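Local coordinates for Na-K-Cl cotransporter (Methanosarcina acetivorans, PDB 3G40), which probably carries chloride together with cations across the membrane, this chain being its cytoplasmic C-terminal domain, at residues 39-44 against 78-83; 50-55 against 69-74; 111-116 against 128-133. All coordinates share one frame; numbering follows the deposited sequence.

Contact 1: 39-44 against 78-83; sequences FLRDIT and EGVFSS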
loop_
_atom_site.group_PDB
_atom_site.type_symbol
_atom_site.label_atom_id
_atom_site.label_comp_id
_atom_site.label_asym_id
_atom_site.label_seq_id
_atom_site.Cartn_x
_atom_site.Cartn_y
_atom_site.Cartn_z
ATOM N N PHE A 39 -7.352 -2.377 2.971
ATOM C CA PHE A 39 -7.287 -2.349 4.426
ATOM C C PHE A 39 -8.708 -2.324 4.995
ATOM O O PHE A 39 -9.016 -3.043 5.940
ATOM C CB PHE A 39 -6.476 -1.131 4.885
ATOM C CG PHE A 39 -6.243 -1.065 6.384
ATOM C CD1 PHE A 39 -5.661 -2.130 7.063
ATOM C CD2 PHE A 39 -6.590 0.067 7.097
ATOM C CE1 PHE A 39 -5.445 -2.068 8.436
ATOM C CE2 PHE A 39 -6.378 0.151 8.464
ATOM C CZ PHE A 39 -5.794 -0.929 9.142
ATOM N N LEU A 40 -9.585 -1.502 4.415
ATOM C CA LEU A 40 -10.981 -1.492 4.848
ATOM C C LEU A 40 -11.563 -2.882 4.626
ATOM O O LEU A 40 -12.312 -3.391 5.459
ATOM C CB LEU A 40 -11.797 -0.441 4.051
ATOM C CG LEU A 40 -11.419 1.007 4.357
ATOM C CD1 LEU A 40 -12.017 2.013 3.343
ATOM C CD2 LEU A 40 -11.826 1.373 5.772
ATOM N N ARG A 41 -11.227 -3.498 3.496
ATOM C CA ARG A 41 -11.693 -4.858 3.228
ATOM C C ARG A 41 -11.158 -5.864 4.282
ATOM O O ARG A 41 -11.891 -6.742 4.758
ATOM C CB ARG A 41 -11.272 -5.282 1.841
ATOM C CG ARG A 41 -11.759 -6.645 1.422
ATOM C CD ARG A 41 -10.837 -7.166 0.352
ATOM N NE ARG A 41 -9.464 -7.184 0.859
ATOM C CZ ARG A 41 -8.378 -7.234 0.093
ATOM N NH1 ARG A 41 -8.503 -7.270 -1.230
ATOM N NH2 ARG A 41 -7.165 -7.256 0.656
ATOM N N ASP A 42 -9.883 -5.742 4.626
ATOM C CA ASP A 42 -9.263 -6.653 5.612
ATOM C C ASP A 42 -9.906 -6.511 6.987
ATOM O O ASP A 42 -9.964 -7.467 7.751
ATOM C CB ASP A 42 -7.750 -6.398 5.718
ATOM C CG ASP A 42 -7.010 -6.731 4.437
ATOM O OD1 ASP A 42 -7.529 -7.524 3.618
ATOM O OD2 ASP A 42 -5.910 -6.185 4.242
ATOM N N ILE A 43 -10.411 -5.319 7.299
ATOM C CA ILE A 43 -11.089 -5.103 8.576
ATOM C C ILE A 43 -12.487 -5.734 8.586
ATOM O O ILE A 43 -12.957 -6.209 9.620
ATOM C CB ILE A 43 -11.191 -3.599 8.906
ATOM C CG1 ILE A 43 -9.814 -3.037 9.272
ATOM C CG2 ILE A 43 -12.199 -3.351 10.023
ATOM C CD1 ILE A 43 -9.778 -1.486 9.322
ATOM N N THR A 44 -13.136 -5.762 7.429
ATOM C CA THR A 44 -14.557 -6.121 7.347
ATOM C C THR A 44 -14.855 -7.523 6.792
ATOM O O THR A 44 -15.955 -8.043 6.978
ATOM C CB THR A 44 -15.347 -5.068 6.506
ATOM O OG1 THR A 44 -14.702 -4.900 5.240
ATOM C CG2 THR A 44 -15.379 -3.726 7.217
ATOM N N GLU A 78 -15.676 -8.208 -3.460
ATOM C CA GLU A 78 -14.597 -8.759 -2.638
ATOM C C GLU A 78 -15.108 -9.297 -1.297
ATOM O O GLU A 78 -14.338 -9.504 -0.355
ATOM C CB GLU A 78 -13.426 -7.750 -2.516
ATOM C CG GLU A 78 -12.883 -7.354 -3.912
ATOM C CD GLU A 78 -11.470 -6.742 -3.940
ATOM O OE1 GLU A 78 -10.680 -6.963 -3.002
ATOM O OE2 GLU A 78 -11.147 -6.045 -4.933
ATOM N N GLY A 79 -16.418 -9.540 -1.240
ATOM C CA GLY A 79 -17.039 -10.270 -0.148
ATOM C C GLY A 79 -17.445 -9.457 1.070
ATOM O O GLY A 79 -17.631 -10.006 2.163
ATOM N N VAL A 80 -17.593 -8.151 0.886
ATOM C CA VAL A 80 -17.980 -7.259 1.982
ATOM C C VAL A 80 -19.255 -6.506 1.562
ATOM O O VAL A 80 -19.379 -6.077 0.423
ATOM C CB VAL A 80 -16.841 -6.299 2.310
ATOM C CG1 VAL A 80 -17.271 -5.232 3.293
ATOM C CG2 VAL A 80 -15.620 -7.123 2.898
ATOM N N PHE A 81 -20.220 -6.386 2.463
ATOM C CA PHE A 81 -21.446 -5.651 2.118
ATOM C C PHE A 81 -21.119 -4.165 2.023
ATOM O O PHE A 81 -20.220 -3.676 2.716
ATOM C CB PHE A 81 -22.513 -5.900 3.171
ATOM C CG PHE A 81 -22.974 -7.322 3.233
ATOM C CD1 PHE A 81 -22.755 -8.089 4.376
ATOM C CD2 PHE A 81 -23.620 -7.901 2.147
ATOM C CE1 PHE A 81 -23.183 -9.400 4.440
ATOM C CE2 PHE A 81 -24.052 -9.215 2.198
ATOM C CZ PHE A 81 -23.839 -9.970 3.347
ATOM N N SER A 82 -21.840 -3.434 1.172
ATOM C CA SER A 82 -21.501 -2.042 0.998
ATOM C C SER A 82 -22.666 -1.198 0.488
ATOM O O SER A 82 -23.553 -1.686 -0.222
ATOM C CB SER A 82 -20.326 -1.903 0.027
ATOM O OG SER A 82 -19.818 -0.585 0.066
ATOM N N SER A 83 -22.631 0.074 0.844
ATOM C CA SER A 83 -23.595 1.036 0.321
ATOM C C SER A 83 -22.869 2.376 0.230
ATOM O O SER A 83 -21.749 2.519 0.717
ATOM C CB SER A 83 -24.799 1.128 1.261
ATOM O OG SER A 83 -24.385 1.489 2.567
#
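A salt bridge between Arg41, near the end of helix 30-44, and Glu78, just past helix 64-77, ties two helix ends of the alpha/beta domain together. Gly79, with positive phi, is the C-prime residue of the Schellman motif that ends the second helix. The chain then turns into strand 81-83.

Arg41 NH1 donates to Glu78 OE1 at 2.8 Å in a fairly straight bond. The oxygen lies at the edge of the guanidinium, in its plane, and is met nearly along the C-O axis. The two flat groups are 38° apart. A bend at chi3 (57°) turns the guanidinium so that its other edge meets Asp42. Arg41 NH2 meets Asp42 OD1 at 3.0 Å on the syn side, 27° out of the carboxylate plane, and NE adds a weak bond to the same oxygen. Asp38 also pairs with NH1, and Glu78 OE2 bridges to Arg154 of the second subunit. Cutting Arg41 back to an alanine is likely to leave Asp42 OD1 and Glu78 OE1 without their shared guanidinium, and the Asp38, Asp42 and Glu78 carboxylates with less positive charge to offset them.

Beside this network Val80 packs crosswise on Thr44. Val80 CG1 and CG2 lie 3.2 Å and 3.4 Å from Thr44 OG1. Thr44 OG1 in turn donates to Leu40 O at 2.8 Å, one turn back in the helix.

Thr44 and Val80 both rest on Val50 of strand 49-54, while Asp42 OD2 bonds Trp192 NE1 of helix 179-192.

Contact 2: 50-55 against 69-74; sequences VKLLGL and PSISEG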
loop_
_atom_site.group_PDB
_atom_site.type_symbol
_atom_site.label_atom_id
_atom_site.label_comp_id
_atom_site.label_asym_id
_atom_site.label_seq_id
_atom_site.Cartn_x
_atom_site.Cartn_y
_atom_site.Cartn_z
ATOM N N VAL A 50 -19.234 -1.848 4.698
ATOM C CA VAL A 50 -18.631 -0.540 4.517
ATOM C C VAL A 50 -19.653 0.428 3.893
ATOM O O VAL A 50 -20.100 0.217 2.772
ATOM C CB VAL A 50 -17.412 -0.620 3.586
ATOM C CG1 VAL A 50 -16.867 0.766 3.311
ATOM C CG2 VAL A 50 -16.299 -1.534 4.205
ATOM N N LYS A 51 -20.019 1.472 4.631
ATOM C CA LYS A 51 -20.843 2.541 4.090
ATOM C C LYS A 51 -19.971 3.722 3.685
ATOM O O LYS A 51 -19.323 4.341 4.523
ATOM C CB LYS A 51 -21.887 2.995 5.112
ATOM C CG LYS A 51 -22.861 4.031 4.548
ATOM C CD LYS A 51 -24.036 4.231 5.498
ATOM C CE LYS A 51 -25.372 4.133 4.759
ATOM N NZ LYS A 51 -25.387 4.897 3.482
ATOM N N LEU A 52 -19.948 4.022 2.390
ATOM C CA LEU A 52 -19.180 5.152 1.906
ATOM C C LEU A 52 -20.018 6.415 1.985
ATOM O O LEU A 52 -21.042 6.516 1.333
ATOM C CB LEU A 52 -18.732 4.890 0.481
ATOM C CG LEU A 52 -17.947 3.593 0.343
ATOM C CD1 LEU A 52 -17.671 3.280 -1.111
ATOM C CD2 LEU A 52 -16.613 3.639 1.176
ATOM N N LEU A 53 -19.586 7.363 2.814
ATOM C CA LEU A 53 -20.285 8.627 2.992
ATOM C C LEU A 53 -19.518 9.714 2.260
ATOM O O LEU A 53 -18.540 10.268 2.782
ATOM C CB LEU A 53 -20.419 8.966 4.478
ATOM C CG LEU A 53 -21.046 10.316 4.841
ATOM C CD1 LEU A 53 -22.469 10.400 4.334
ATOM C CD2 LEU A 53 -21.015 10.529 6.347
ATOM N N GLY A 54 -19.945 9.981 1.030
ATOM C CA GLY A 54 -19.294 10.953 0.180
ATOM C C GLY A 54 -19.587 12.368 0.609
ATOM O O GLY A 54 -20.751 12.780 0.708
ATOM N N LEU A 55 -18.527 13.127 0.847
ATOM C CA LEU A 55 -18.662 14.524 1.232
ATOM C C LEU A 55 -18.241 15.436 0.087
ATOM O O LEU A 55 -17.052 15.593 -0.193
ATOM C CB LEU A 55 -17.848 14.821 2.490
ATOM C CG LEU A 55 -18.118 13.876 3.662
ATOM C CD1 LEU A 55 -17.225 14.234 4.835
ATOM C CD2 LEU A 55 -19.589 13.917 4.069
ATOM N N PRO A 69 -20.047 4.771 -6.399
ATOM C CA PRO A 69 -20.823 3.569 -6.712
ATOM C C PRO A 69 -19.935 2.445 -7.216
ATOM O O PRO A 69 -20.197 1.282 -6.920
ATOM C CB PRO A 69 -21.749 4.037 -7.839
ATOM C CG PRO A 69 -21.872 5.489 -7.624
ATOM C CD PRO A 69 -20.540 5.947 -7.139
ATOM N N SER A 70 -18.900 2.775 -7.974
ATOM C CA SER A 70 -18.015 1.732 -8.485
ATOM C C SER A 70 -17.215 1.089 -7.350
ATOM O O SER A 70 -16.999 -0.128 -7.322
ATOM C CB SER A 70 -17.060 2.292 -9.529
ATOM O OG SER A 70 -16.251 1.256 -10.054
ATOM N N ILE A 71 -16.763 1.915 -6.419
ATOM C CA ILE A 71 -15.960 1.395 -5.323
ATOM C C ILE A 71 -16.841 0.559 -4.405
ATOM O O ILE A 71 -16.437 -0.495 -3.937
ATOM C CB ILE A 71 -15.228 2.513 -4.582
ATOM C CG1 ILE A 71 -14.344 3.269 -5.578
ATOM C CG2 ILE A 71 -14.355 1.928 -3.450
ATOM C CD1 ILE A 71 -13.795 4.568 -5.055
ATOM N N SER A 72 -18.077 1.005 -4.192
ATOM C CA SER A 72 -19.006 0.259 -3.352
ATOM C C SER A 72 -19.286 -1.130 -3.950
ATOM O O SER A 72 -19.295 -2.136 -3.245
ATOM C CB SER A 72 -20.315 1.065 -3.174
ATOM O OG SER A 72 -21.108 0.508 -2.148
ATOM N N GLU A 73 -19.519 -1.180 -5.253
ATOM C CA GLU A 73 -19.664 -2.450 -5.957
ATOM C C GLU A 73 -18.394 -3.297 -5.811
ATOM O O GLU A 73 -18.450 -4.522 -5.726
ATOM C CB GLU A 73 -19.955 -2.190 -7.442
ATOM C CG GLU A 73 -19.846 -3.416 -8.332
ATOM C CD GLU A 73 -21.004 -4.386 -8.154
ATOM O OE1 GLU A 73 -21.593 -4.432 -7.050
ATOM O OE2 GLU A 73 -21.324 -5.106 -9.127
ATOM N N GLY A 74 -17.244 -2.637 -5.770
ATOM C CA GLY A 74 -15.987 -3.362 -5.607
ATOM C C GLY A 74 -15.951 -4.107 -4.282
ATOM O O GLY A 74 -15.526 -5.255 -4.228
#
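Leu52 carries this contact, and it does so with a single methyl. CG stands anti to the carbonyl carbon (chi1 -56°), which sends CD1 out from the strand to the near side of helix 69-74. Leu52 CD1 meets the backbone of Ser72, 3.9 Å from Ser72 N. Leu52 CD1 is also 4.0 Å from Ser72 CB. The methyl therefore lies against the root of the serine and not against its hydroxyl. The CA atoms of Leu52 and Ser72 are the nearest pair across the segments, 7.2 Å apart.

The two segments belong to a beta-alpha-beta crossover. Strand 49-54 leads into helix 64-77, which packs on the sheet and returns the chain to the adjacent parallel strand 81-86.

A chi1 of -168° puts Ser72 OG opposite the backbone N, where it hydrogen-bonds Ser82 OG on that returning strand. The buried hydroxyl is thus satisfied from within the same unit.

Ile71 adds a looser apolar touch, with Ile71 CG2 lying 4.3 Å from Leu52 CD1. The Ile71 side chain also touches Leu33, Met34 and Phe37 of helix 30-44, which covers the same face of the sheet.

Contact 3: 111-116 against 128-133; sequences SILFLR and REIIRK
Leu113 is the first residue of strand 112-116 to meet helix 128-133. With CG anti to the backbone N (chi1 179°), the side chain brings Leu113 CD2 to 3.3 Å from Ile130 CG2. This is tighter than usual for two methyls. The two side chains cross at about a right angle. The touch is made by one methyl of each.

Phe114 follows and turns to the other face of the sheet. There it packs on Phe39, Leu40 and Ile43 of helix 30-44.

The contact belongs to a beta-alpha-beta unit made of strand 112-116, helix 124-136 and strand 140-145. The helix segment runs nearly antiparallel to the strand, at 167°, with 10.4 Å between the axes. Backbone hydrogen bonds of Leu113 with Gly140 and Leu142 join the two strands of the unit side by side.

Leu115 comes back to the helix side. Leu115 CD1 sits against two consecutive isoleucines, 4.0 Å from Ile130 CG2 and 3.9 Å from Ile131 CG1. Ile130 CG2 is thus shared by Leu113 and Leu115. The interface is entirely apolar. The charges of the helix lie elsewhere on it: in a nearly straight salt bridge, Glu129 OE2 accepts through its syn lone pair from Arg132 NH2 (2.9 Å).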
loop_
_atom_site.group_PDB
_atom_site.type_symbol
_atom_site.label_atom_id
_atom_site.label_comp_id
_atom_site.label_asym_id
_atom_site.label_seq_id
_atom_site.Cartn_x
_atom_site.Cartn_y
_atom_site.Cartn_z
ATOM N N SER A 111 -22.240 0.109 14.370
ATOM C CA SER A 111 -21.412 0.789 13.391
ATOM C C SER A 111 -20.125 1.267 14.046
ATOM O O SER A 111 -20.093 1.486 15.246
ATOM C CB SER A 111 -22.166 1.968 12.784
ATOM O OG SER A 111 -23.139 1.509 11.855
ATOM N N ILE A 112 -19.080 1.418 13.234
ATOM C CA ILE A 112 -17.793 1.977 13.648
ATOM C C ILE A 112 -17.399 3.082 12.667
ATOM O O ILE A 112 -17.414 2.872 11.458
ATOM C CB ILE A 112 -16.703 0.907 13.583
ATOM C CG1 ILE A 112 -17.043 -0.255 14.526
ATOM C CG2 ILE A 112 -15.314 1.501 13.892
ATOM C CD1 ILE A 112 -16.221 -1.504 14.267
ATOM N N LEU A 113 -17.040 4.249 13.184
ATOM C CA LEU A 113 -16.586 5.353 12.340
ATOM C C LEU A 113 -15.098 5.212 12.004
ATOM O O LEU A 113 -14.262 5.160 12.904
ATOM C CB LEU A 113 -16.814 6.684 13.063
ATOM C CG LEU A 113 -16.368 7.930 12.297
ATOM C CD1 LEU A 113 -17.142 8.058 10.976
ATOM C CD2 LEU A 113 -16.571 9.159 13.150
ATOM N N PHE A 114 -14.776 5.171 10.712
ATOM C CA PHE A 114 -13.393 5.047 10.258
ATOM C C PHE A 114 -12.840 6.384 9.766
ATOM O O PHE A 114 -13.301 6.922 8.756
ATOM C CB PHE A 114 -13.287 3.993 9.157
ATOM C CG PHE A 114 -11.871 3.666 8.761
ATOM C CD1 PHE A 114 -11.235 2.558 9.297
ATOM C CD2 PHE A 114 -11.179 4.465 7.860
ATOM C CE1 PHE A 114 -9.923 2.237 8.939
ATOM C CE2 PHE A 114 -9.857 4.152 7.500
ATOM C CZ PHE A 114 -9.235 3.031 8.047
ATOM N N LEU A 115 -11.836 6.901 10.475
ATOM C CA LEU A 115 -11.246 8.193 10.150
ATOM C C LEU A 115 -9.771 8.058 9.853
ATOM O O LEU A 115 -9.064 7.265 10.476
ATOM C CB LEU A 115 -11.404 9.167 11.315
ATOM C CG LEU A 115 -12.815 9.454 11.821
ATOM C CD1 LEU A 115 -12.746 10.280 13.083
ATOM C CD2 LEU A 115 -13.622 10.173 10.751
ATOM N N ARG A 116 -9.310 8.864 8.914
ATOM C CA ARG A 116 -7.900 8.957 8.606
ATOM C C ARG A 116 -7.318 10.119 9.409
ATOM O O ARG A 116 -7.936 11.180 9.535
ATOM C CB ARG A 116 -7.719 9.170 7.098
ATOM C CG ARG A 116 -6.289 9.313 6.622
ATOM C CD ARG A 116 -6.247 9.701 5.146
ATOM N NE ARG A 116 -5.035 10.452 4.834
ATOM C CZ ARG A 116 -4.984 11.776 4.751
ATOM N NH1 ARG A 116 -6.082 12.493 4.937
ATOM N NH2 ARG A 116 -3.836 12.384 4.472
ATOM N N ARG A 128 -11.454 15.808 16.485
ATOM C CA ARG A 128 -11.674 15.552 17.900
ATOM C C ARG A 128 -13.161 15.635 18.237
ATOM O O ARG A 128 -13.683 14.821 18.998
ATOM C CB ARG A 128 -10.893 16.567 18.739
ATOM C CG ARG A 128 -10.252 15.996 19.993
ATOM C CD ARG A 128 -9.414 17.058 20.696
ATOM N NE ARG A 128 -8.506 17.725 19.766
ATOM C CZ ARG A 128 -7.963 18.922 19.972
ATOM N NH1 ARG A 128 -8.237 19.598 21.081
ATOM N NH2 ARG A 128 -7.151 19.447 19.062
ATOM N N GLU A 129 -13.843 16.622 17.665
ATOM C CA GLU A 129 -15.267 16.802 17.915
ATOM C C GLU A 129 -16.069 15.635 17.343
ATOM O O GLU A 129 -17.017 15.155 17.965
ATOM C CB GLU A 129 -15.750 18.119 17.304
ATOM C CG GLU A 129 -17.196 18.450 17.619
ATOM C CD GLU A 129 -17.497 18.378 19.102
ATOM O OE1 GLU A 129 -16.571 18.597 19.916
ATOM O OE2 GLU A 129 -18.662 18.101 19.455
ATOM N N ILE A 130 -15.683 15.188 16.151
ATOM C CA ILE A 130 -16.314 14.039 15.517
ATOM C C ILE A 130 -16.159 12.808 16.405
ATOM O O ILE A 130 -17.123 12.086 16.661
ATOM C CB ILE A 130 -15.695 13.764 14.135
ATOM C CG1 ILE A 130 -16.167 14.814 13.128
ATOM C CG2 ILE A 130 -16.064 12.376 13.646
ATOM C CD1 ILE A 130 -17.658 14.815 12.933
ATOM N N ILE A 131 -14.937 12.587 16.879
ATOM C CA ILE A 131 -14.623 11.464 17.760
ATOM C C ILE A 131 -15.456 11.487 19.039
ATOM O O ILE A 131 -15.972 10.462 19.481
ATOM C CB ILE A 131 -13.125 11.457 18.115
ATOM C CG1 ILE A 131 -12.301 11.098 16.874
ATOM C CG2 ILE A 131 -12.840 10.494 19.262
ATOM C CD1 ILE A 131 -10.810 11.250 17.058
ATOM N N ARG A 132 -15.583 12.667 19.630
ATOM C CA ARG A 132 -16.367 12.849 20.844
ATOM C C ARG A 132 -17.847 12.526 20.576
ATOM O O ARG A 132 -18.506 11.855 21.375
ATOM C CB ARG A 132 -16.210 14.294 21.315
ATOM C CG ARG A 132 -16.234 14.511 22.814
ATOM C CD ARG A 132 -16.092 15.999 23.116
ATOM N NE ARG A 132 -17.120 16.782 22.432
ATOM C CZ ARG A 132 -18.121 17.408 23.045
ATOM N NH1 ARG A 132 -18.222 17.367 24.368
ATOM N NH2 ARG A 132 -19.016 18.087 22.337
ATOM N N LYS A 133 -18.348 12.999 19.438
ATOM C CA LYS A 133 -19.740 12.801 19.037
ATOM C C LYS A 133 -20.089 11.344 18.723
ATOM O O LYS A 133 -21.224 10.918 18.935
ATOM C CB LYS A 133 -20.065 13.654 17.804
ATOM C CG LYS A 133 -20.026 15.166 18.012
ATOM C CD LYS A 133 -21.343 15.710 18.561
ATOM C CE LYS A 133 -21.339 17.236 18.580
ATOM N NZ LYS A 133 -22.290 17.812 19.576
#

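From the N terminus, the chain passes strand 22-27 and enters helix 30-44, where contact 1 opens. Strand 49-54 and helix 64-77 follow and make contact 2. Contact 1 closes only afterwards, at 78-83, so the shorter loop of contact 2 lies wholly within it. Together they join helices 30-44 and 64-77 to the neighbouring strands 49-54 and 81-86. The two also touch: Ser82 OG probably hydrogen-bonds Val50 O. Contact 3 opens and closes later, in series, and none of the loops cross. It joins strand 112-116 to helix 124-136 on the opposite face of the same sheet. Residues of 39-44 and 111-116 pack together, but contacts 2 and 3 stay about 7 Å apart at their nearest atoms.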